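Local coordinates for putative phenazine biosynthesis PhzC/PhzF protein (Clostridium difficile, PDB 4DUN), which is of unproven function but probably acts as an isomerase, at residues 10-21 and 229-237; 110-118 and 239-250. All coordinates share one frame; numbering follows the deposited sequence.

Interaction 1: 10-21 and 229-237; sequences DSFATKLFKGNP and SNRGGIIQC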
# COMPACT_ATOMS: atom_id res chain seq x y z
N ASP A 10 7.45 12.17 2.96
CA ASP A 10 7.30 12.44 1.52
C ASP A 10 8.59 13.10 1.01
O ASP A 10 8.92 14.20 1.45
CB ASP A 10 6.07 13.35 1.27
CG ASP A 10 4.76 12.70 1.68
OD1 ASP A 10 4.73 11.45 1.86
OD2 ASP A 10 3.77 13.44 1.87
N SER A 11 9.29 12.43 0.08
CA SER A 11 10.55 12.94 -0.48
C SER A 11 10.30 13.75 -1.73
O SER A 11 9.40 13.41 -2.49
CB SER A 11 11.50 11.79 -0.80
OG SER A 11 11.82 11.10 0.39
N PHE A 12 11.11 14.81 -1.95
CA PHE A 12 10.96 15.76 -3.09
C PHE A 12 9.54 16.40 -3.04
O PHE A 12 8.87 16.55 -4.07
CB PHE A 12 11.20 15.07 -4.46
CG PHE A 12 12.60 14.53 -4.65
CD1 PHE A 12 12.87 13.17 -4.48
CD2 PHE A 12 13.65 15.39 -5.00
CE1 PHE A 12 14.18 12.68 -4.66
CE2 PHE A 12 14.94 14.89 -5.20
CZ PHE A 12 15.20 13.54 -5.02
N ALA A 13 9.07 16.70 -1.82
CA ALA A 13 7.74 17.26 -1.61
C ALA A 13 7.84 18.57 -0.89
O ALA A 13 8.52 18.65 0.13
CB ALA A 13 6.87 16.29 -0.82
N THR A 14 7.16 19.59 -1.45
CA THR A 14 7.05 20.98 -0.99
C THR A 14 5.86 21.08 -0.03
O THR A 14 5.75 22.09 0.68
CB THR A 14 6.91 21.97 -2.20
OG1 THR A 14 5.63 21.82 -2.82
CG2 THR A 14 8.00 21.81 -3.29
N LYS A 15 4.96 20.04 -0.01
CA LYS A 15 3.73 19.91 0.78
C LYS A 15 3.38 18.44 1.04
O LYS A 15 3.73 17.57 0.25
CB LYS A 15 2.53 20.55 0.02
CG LYS A 15 2.62 22.05 -0.30
CD LYS A 15 2.47 22.95 0.93
CE LYS A 15 2.82 24.40 0.67
NZ LYS A 15 1.78 25.08 -0.15
N LEU A 16 2.64 18.17 2.12
CA LEU A 16 2.15 16.84 2.45
C LEU A 16 1.32 16.27 1.29
O LEU A 16 0.64 17.05 0.59
CB LEU A 16 1.28 16.99 3.72
CG LEU A 16 1.06 15.78 4.58
CD1 LEU A 16 2.39 15.13 4.99
CD2 LEU A 16 0.29 16.17 5.84
N PHE A 17 1.41 14.93 1.06
CA PHE A 17 0.73 14.10 0.04
C PHE A 17 1.32 14.24 -1.38
O PHE A 17 0.75 13.72 -2.35
CB PHE A 17 -0.78 14.38 -0.01
CG PHE A 17 -1.43 14.38 1.36
CD1 PHE A 17 -1.31 13.27 2.20
CD2 PHE A 17 -2.15 15.47 1.80
CE1 PHE A 17 -1.91 13.26 3.46
CE2 PHE A 17 -2.78 15.46 3.06
CZ PHE A 17 -2.65 14.36 3.89
N LYS A 18 2.45 14.93 -1.48
CA LYS A 18 3.17 15.10 -2.74
C LYS A 18 4.45 14.28 -2.66
O LYS A 18 4.71 13.60 -1.65
CB LYS A 18 3.45 16.59 -3.01
CG LYS A 18 2.16 17.42 -3.19
CD LYS A 18 2.44 18.78 -3.82
CE LYS A 18 1.19 19.60 -4.00
NZ LYS A 18 0.39 19.13 -5.16
N GLY A 19 5.22 14.29 -3.73
CA GLY A 19 6.50 13.59 -3.75
C GLY A 19 6.39 12.08 -3.69
O GLY A 19 5.32 11.51 -3.98
N ASN A 20 7.49 11.43 -3.31
CA ASN A 20 7.59 9.95 -3.27
C ASN A 20 7.58 9.47 -1.79
O ASN A 20 8.53 9.76 -1.05
CB ASN A 20 8.87 9.51 -4.01
CG ASN A 20 8.74 8.14 -4.59
OD1 ASN A 20 8.01 7.30 -4.07
ND2 ASN A 20 9.43 7.87 -5.71
N PRO A 21 6.48 8.80 -1.31
CA PRO A 21 6.41 8.44 0.12
C PRO A 21 7.26 7.22 0.51
O PRO A 21 7.34 6.23 -0.23
CB PRO A 21 4.91 8.17 0.34
CG PRO A 21 4.43 7.66 -0.99
CD PRO A 21 5.28 8.37 -2.05
N SER A 229 3.97 13.44 -12.02
CA SER A 229 3.18 12.30 -11.56
C SER A 229 1.94 12.87 -10.86
O SER A 229 1.90 14.08 -10.61
CB SER A 229 4.02 11.46 -10.59
OG SER A 229 4.46 12.29 -9.52
N ASN A 230 0.98 12.01 -10.49
CA ASN A 230 -0.23 12.38 -9.76
C ASN A 230 0.15 13.17 -8.49
O ASN A 230 -0.35 14.27 -8.27
CB ASN A 230 -1.02 11.10 -9.38
CG ASN A 230 -2.33 11.33 -8.68
OD1 ASN A 230 -3.02 12.34 -8.88
ND2 ASN A 230 -2.71 10.38 -7.83
N ARG A 231 1.11 12.64 -7.71
CA ARG A 231 1.59 13.28 -6.49
C ARG A 231 2.47 14.50 -6.81
O ARG A 231 2.29 15.55 -6.19
CB ARG A 231 2.34 12.27 -5.61
CG ARG A 231 1.41 11.16 -5.05
CD ARG A 231 2.18 10.15 -4.22
NE ARG A 231 2.81 10.77 -3.06
CZ ARG A 231 2.33 10.76 -1.82
NH1 ARG A 231 1.20 10.11 -1.54
NH2 ARG A 231 2.98 11.38 -0.85
N GLY A 232 3.35 14.34 -7.79
CA GLY A 232 4.23 15.39 -8.29
C GLY A 232 5.47 15.61 -7.46
O GLY A 232 5.45 15.48 -6.24
N GLY A 233 6.55 15.95 -8.14
CA GLY A 233 7.81 16.22 -7.46
C GLY A 233 8.54 17.40 -8.04
O GLY A 233 8.35 17.75 -9.20
N ILE A 234 9.35 18.05 -7.20
CA ILE A 234 10.20 19.17 -7.59
C ILE A 234 11.62 18.76 -7.28
O ILE A 234 11.91 18.30 -6.17
CB ILE A 234 9.80 20.50 -6.90
CG1 ILE A 234 8.35 20.95 -7.30
CG2 ILE A 234 10.84 21.60 -7.18
CD1 ILE A 234 8.15 21.39 -8.83
N ILE A 235 12.51 18.90 -8.29
CA ILE A 235 13.91 18.51 -8.18
C ILE A 235 14.80 19.67 -8.54
O ILE A 235 14.70 20.20 -9.66
CB ILE A 235 14.25 17.28 -9.09
CG1 ILE A 235 13.23 16.11 -8.95
CG2 ILE A 235 15.69 16.81 -8.83
CD1 ILE A 235 11.95 16.23 -9.89
N GLN A 236 15.67 20.06 -7.61
CA GLN A 236 16.68 21.10 -7.85
C GLN A 236 17.85 20.40 -8.51
O GLN A 236 18.30 19.36 -8.00
CB GLN A 236 17.11 21.84 -6.56
CG GLN A 236 15.97 22.45 -5.73
CD GLN A 236 15.09 23.41 -6.50
OE1 GLN A 236 15.55 24.21 -7.33
NE2 GLN A 236 13.80 23.33 -6.23
N CYS A 237 18.30 20.93 -9.65
CA CYS A 237 19.31 20.33 -10.53
C CYS A 237 20.47 21.24 -10.72
O CYS A 237 20.28 22.43 -10.99
CB CYS A 237 18.68 20.02 -11.88
SG CYS A 237 17.32 18.83 -11.82
O HOH W 1 6.46 18.27 -4.66
O HOH W 2 -0.78 16.10 -6.00
O HOH W 3 2.38 18.18 -6.89

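Interaction 2: 110-118 and 239-250; sequences NLYEMIFPE and VLKDNTVKISGE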
# COMPACT_ATOMS: atom_id res chain seq x y z
N ASN A 110 16.85 23.39 4.32
CA ASN A 110 15.90 22.27 4.39
C ASN A 110 15.90 21.46 3.09
O ASN A 110 15.01 20.62 2.85
CB ASN A 110 14.49 22.76 4.78
CG ASN A 110 14.42 23.13 6.23
OD1 ASN A 110 15.02 22.48 7.08
ND2 ASN A 110 13.70 24.19 6.56
N LEU A 111 16.95 21.65 2.29
CA LEU A 111 17.12 20.90 1.05
C LEU A 111 18.11 19.77 1.29
O LEU A 111 19.11 19.96 1.96
CB LEU A 111 17.66 21.79 -0.06
CG LEU A 111 16.68 22.68 -0.81
CD1 LEU A 111 17.42 23.76 -1.58
CD2 LEU A 111 15.79 21.86 -1.73
N TYR A 112 17.83 18.59 0.74
CA TYR A 112 18.73 17.46 0.89
C TYR A 112 19.40 17.20 -0.44
O TYR A 112 18.74 16.98 -1.44
CB TYR A 112 17.99 16.25 1.45
CG TYR A 112 17.57 16.51 2.87
CD1 TYR A 112 18.37 16.13 3.93
CD2 TYR A 112 16.41 17.21 3.14
CE1 TYR A 112 18.01 16.40 5.22
CE2 TYR A 112 16.04 17.49 4.43
CZ TYR A 112 16.84 17.08 5.46
OH TYR A 112 16.48 17.36 6.75
N GLU A 113 20.73 17.24 -0.44
CA GLU A 113 21.53 17.11 -1.65
C GLU A 113 22.22 15.77 -1.87
O GLU A 113 22.83 15.22 -0.97
CB GLU A 113 22.61 18.20 -1.67
CG GLU A 113 22.10 19.60 -1.39
CD GLU A 113 23.20 20.64 -1.38
OE1 GLU A 113 24.35 20.29 -1.04
OE2 GLU A 113 22.92 21.81 -1.70
N MET A 114 22.11 15.27 -3.09
CA MET A 114 22.75 14.00 -3.46
C MET A 114 23.52 14.19 -4.76
O MET A 114 22.99 14.75 -5.73
CB MET A 114 21.72 12.86 -3.57
CG MET A 114 20.86 12.71 -2.32
SD MET A 114 19.58 11.41 -2.38
CE MET A 114 18.50 12.04 -3.63
N ILE A 115 24.78 13.74 -4.78
CA ILE A 115 25.66 13.91 -5.93
C ILE A 115 25.73 12.59 -6.66
O ILE A 115 26.06 11.55 -6.08
CB ILE A 115 27.05 14.47 -5.51
CG1 ILE A 115 26.90 15.90 -4.95
CG2 ILE A 115 28.03 14.45 -6.72
CD1 ILE A 115 28.16 16.50 -4.29
N PHE A 116 25.35 12.62 -7.95
CA PHE A 116 25.26 11.46 -8.83
C PHE A 116 26.17 11.61 -10.06
O PHE A 116 26.48 12.74 -10.42
CB PHE A 116 23.79 11.32 -9.30
CG PHE A 116 22.72 10.80 -8.34
CD1 PHE A 116 23.05 10.42 -7.04
CD2 PHE A 116 21.40 10.68 -8.75
CE1 PHE A 116 22.07 9.94 -6.17
CE2 PHE A 116 20.42 10.19 -7.88
CZ PHE A 116 20.76 9.82 -6.60
N PRO A 117 26.58 10.51 -10.76
CA PRO A 117 27.39 10.68 -11.97
C PRO A 117 26.55 11.31 -13.10
O PRO A 117 25.35 11.05 -13.19
CB PRO A 117 27.80 9.25 -12.31
CG PRO A 117 26.68 8.42 -11.80
CD PRO A 117 26.30 9.08 -10.50
N GLU A 118 27.17 12.19 -13.89
CA GLU A 118 26.54 12.82 -15.05
C GLU A 118 26.56 11.79 -16.16
O GLU A 118 27.60 11.19 -16.41
CB GLU A 118 27.29 14.10 -15.43
CG GLU A 118 26.70 14.77 -16.66
CD GLU A 118 27.09 16.23 -16.80
OE1 GLU A 118 28.31 16.50 -16.91
OE2 GLU A 118 26.19 17.09 -16.76
N VAL A 239 24.64 21.14 -12.58
CA VAL A 239 25.76 20.51 -13.28
C VAL A 239 26.98 20.89 -12.46
O VAL A 239 27.24 22.09 -12.26
CB VAL A 239 25.89 20.95 -14.77
CG1 VAL A 239 27.11 20.31 -15.43
CG2 VAL A 239 24.63 20.66 -15.56
N LEU A 240 27.72 19.89 -11.97
CA LEU A 240 28.94 20.14 -11.20
C LEU A 240 30.19 19.92 -12.10
O LEU A 240 30.05 19.53 -13.26
CB LEU A 240 28.96 19.30 -9.90
CG LEU A 240 27.79 19.56 -8.91
CD1 LEU A 240 27.92 18.73 -7.65
CD2 LEU A 240 27.67 21.06 -8.52
N LYS A 241 31.40 20.24 -11.60
CA LYS A 241 32.65 20.27 -12.38
C LYS A 241 33.21 18.92 -12.92
O LYS A 241 33.67 18.89 -14.07
CB LYS A 241 33.75 20.93 -11.54
CG LYS A 241 33.64 22.45 -11.47
CD LYS A 241 34.66 23.04 -10.52
CE LYS A 241 34.41 24.52 -10.30
NZ LYS A 241 35.37 25.09 -9.31
N ASP A 242 33.27 17.88 -12.09
CA ASP A 242 33.92 16.58 -12.37
C ASP A 242 32.98 15.51 -12.97
O ASP A 242 33.02 14.35 -12.55
CB ASP A 242 34.51 16.06 -11.03
CG ASP A 242 33.53 16.12 -9.85
OD1 ASP A 242 32.39 16.61 -10.05
OD2 ASP A 242 33.92 15.70 -8.74
N ASN A 243 32.16 15.90 -13.96
CA ASN A 243 31.18 15.00 -14.61
C ASN A 243 30.22 14.42 -13.55
O ASN A 243 29.94 13.22 -13.53
CB ASN A 243 31.84 13.89 -15.44
CG ASN A 243 32.77 14.39 -16.52
OD1 ASN A 243 33.90 13.91 -16.66
ND2 ASN A 243 32.33 15.37 -17.30
N THR A 244 29.76 15.29 -12.66
CA THR A 244 28.75 14.89 -11.68
C THR A 244 27.63 15.89 -11.73
O THR A 244 27.78 16.97 -12.31
CB THR A 244 29.29 14.73 -10.23
OG1 THR A 244 29.75 15.99 -9.73
CG2 THR A 244 30.38 13.64 -10.11
N VAL A 245 26.49 15.52 -11.13
CA VAL A 245 25.32 16.38 -11.04
C VAL A 245 24.84 16.37 -9.60
O VAL A 245 25.01 15.38 -8.88
CB VAL A 245 24.18 15.99 -12.03
CG1 VAL A 245 24.62 16.12 -13.51
CG2 VAL A 245 23.65 14.58 -11.76
N LYS A 246 24.22 17.48 -9.17
CA LYS A 246 23.62 17.56 -7.85
C LYS A 246 22.10 17.52 -8.02
O LYS A 246 21.55 18.26 -8.85
CB LYS A 246 24.07 18.82 -7.09
CG LYS A 246 23.64 18.81 -5.62
CD LYS A 246 23.83 20.18 -4.95
CE LYS A 246 25.25 20.50 -4.59
NZ LYS A 246 25.34 21.82 -3.91
N ILE A 247 21.45 16.61 -7.28
CA ILE A 247 20.00 16.43 -7.25
C ILE A 247 19.58 16.75 -5.83
O ILE A 247 20.12 16.16 -4.89
CB ILE A 247 19.67 14.99 -7.74
CG1 ILE A 247 19.75 14.99 -9.29
CG2 ILE A 247 18.27 14.50 -7.27
CD1 ILE A 247 20.50 13.87 -9.88
N SER A 248 18.64 17.72 -5.67
CA SER A 248 18.20 18.11 -4.33
C SER A 248 16.70 18.14 -4.23
O SER A 248 16.01 18.45 -5.21
CB SER A 248 18.75 19.49 -3.95
OG SER A 248 20.15 19.60 -4.15
N GLY A 249 16.22 17.89 -3.03
CA GLY A 249 14.79 17.96 -2.76
C GLY A 249 14.47 18.24 -1.31
O GLY A 249 15.31 18.04 -0.42
N GLU A 250 13.24 18.69 -1.09
CA GLU A 250 12.68 18.93 0.23
C GLU A 250 12.01 17.64 0.68
O GLU A 250 11.77 16.75 -0.14
CB GLU A 250 11.64 20.07 0.17
CG GLU A 250 12.18 21.43 -0.26
CD GLU A 250 11.08 22.47 -0.45
OE1 GLU A 250 10.10 22.46 0.33
OE2 GLU A 250 11.20 23.27 -1.40
O HOH W 4 20.76 22.46 -2.72

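Interaction 1: 10-21 and 229-237
Arg231 reaches from the 229-237 segment into the loop that joins strands 4-11 and 20-27, and its guanidinium is gripped from several directions. NE donates to Gly19 O at 2.8 Å, with the acceptor close to the guanidinium plane. NH2 donates to Lys18 O at 2.9 Å from above that carbonyl's plane, and it also forms a salt bridge with Asp10 OD1 at 3.2 Å. The carboxylate meets the guanidinium edge nearly at right angles, the two planes being 78° apart. A bend at chi3 (61°) brings the guanidinium between Phe17 O, 3.4 Å above one face, and the Pro21 ring, whose CD lies over the opposite face. Asp10 is itself steadied because OD2 accepts from the backbone N of Phe17. Glu42 of the second subunit makes a further salt bridge to NH2, so the arginine ties the loop to the dimer interface.

Beside it, Gly19 N donates to Gly232 O at 2.8 Å, nearly in line with that C=O bond. Lys18 lays its CB and CG against Arg231 O, and a water links its NZ to the same carbonyl. Farther along, Phe12 CD2 rests 4.0 Å from Ile235 CG1, the ring oblique to that branch, while Ile234 N gives only a weak bond to Phe12 O. Phe12 and Ile235 both also touch Ile247. An arginine thus fastens the loop of the beta hairpin 4-11/20-27 to the loop before strand 233-239, which opens with an ST motif (Ser229 OG accepting from Gly232 N), within the PhzF fold of the DAP epimerase clan.

Interaction 2: 110-118 and 239-250
Val239 opens the contact by setting CG1 3.6 Å from Glu118 OE2, so that the carboxylate end of Glu118 lies against an apolar branch. Leu240 then crosses Ile115 at about a right angle, CD1 meeting CD1 at 4.0 Å. At the turn, Asn243 O accepts from Glu118 N, the donor standing well above the carbonyl plane. Thr244 follows with CB against Ile115 CG2 at 3.7 Å.

From here the chain runs antiparallel to strand 111-117. Val245 forms a hydrogen-bonded pair with Phe116, and its CG1 touches the extended Glu118 side chain, whose CG is anti to the backbone N (chi1 178°). Lys246 faces Ile115 in a non-hydrogen-bonded pair, but a bend at chi3 (-77°) carries NZ along to the carboxylate of Glu113 in a salt bridge whose hydrogen bonds are weak, Lys246 NZ lying 3.3 Å from Glu113 OE2; OE2 is also held by Asn108 ND2. Ile247, paired with Met114 through two backbone bonds, sets CD1 against the Phe116 ring in the conformer described, the two side chains crossing at about a right angle. Ser248 places OG 3.4 Å from Glu113 CG. Gly249 pairs with Tyr112: Tyr112 N donates to Gly249 O at 2.8 Å, and the same oxygen lies at the tyrosine ring edge. Glu250 closes the segment, its CG 3.9 Å from Leu111 CD2.

Tyr112, Met114, Phe116, Val245 and Ile247 share one face of the ladder, where Tyr112 packs on helix 73-87 and Phe116 on helix 207-218; the other carries Glu113, Ile115, Lys246 and Ser248. The pairing is a regular antiparallel beta ladder between neighbouring strands of the PhzF fold.

Interactions 1 and 2, with centres about 17 Å apart, meet along strand 244-259, which pairs with strands 4-11, 111-117 and 233-239. Two probable backbone hydrogen bonds join them: Ser248 N to Gln236 O at 2.9 Å and Ala13 N to Glu250 O at 3.2 Å. Phe12 CD2 packs 3.6 Å from Gly249 CA, and Thr14 also packs on Glu250. A sulfate, probably from the crystallisation liquor, lies near both contacts, about 5 Å from the Phe12 side chain and about 4 Å from that of Phe116. Interaction 1 also approaches the predicted active-site residue Glu47, about 7 Å between the side chains of Pro21 and Glu47, whereas interaction 2 lies away from it.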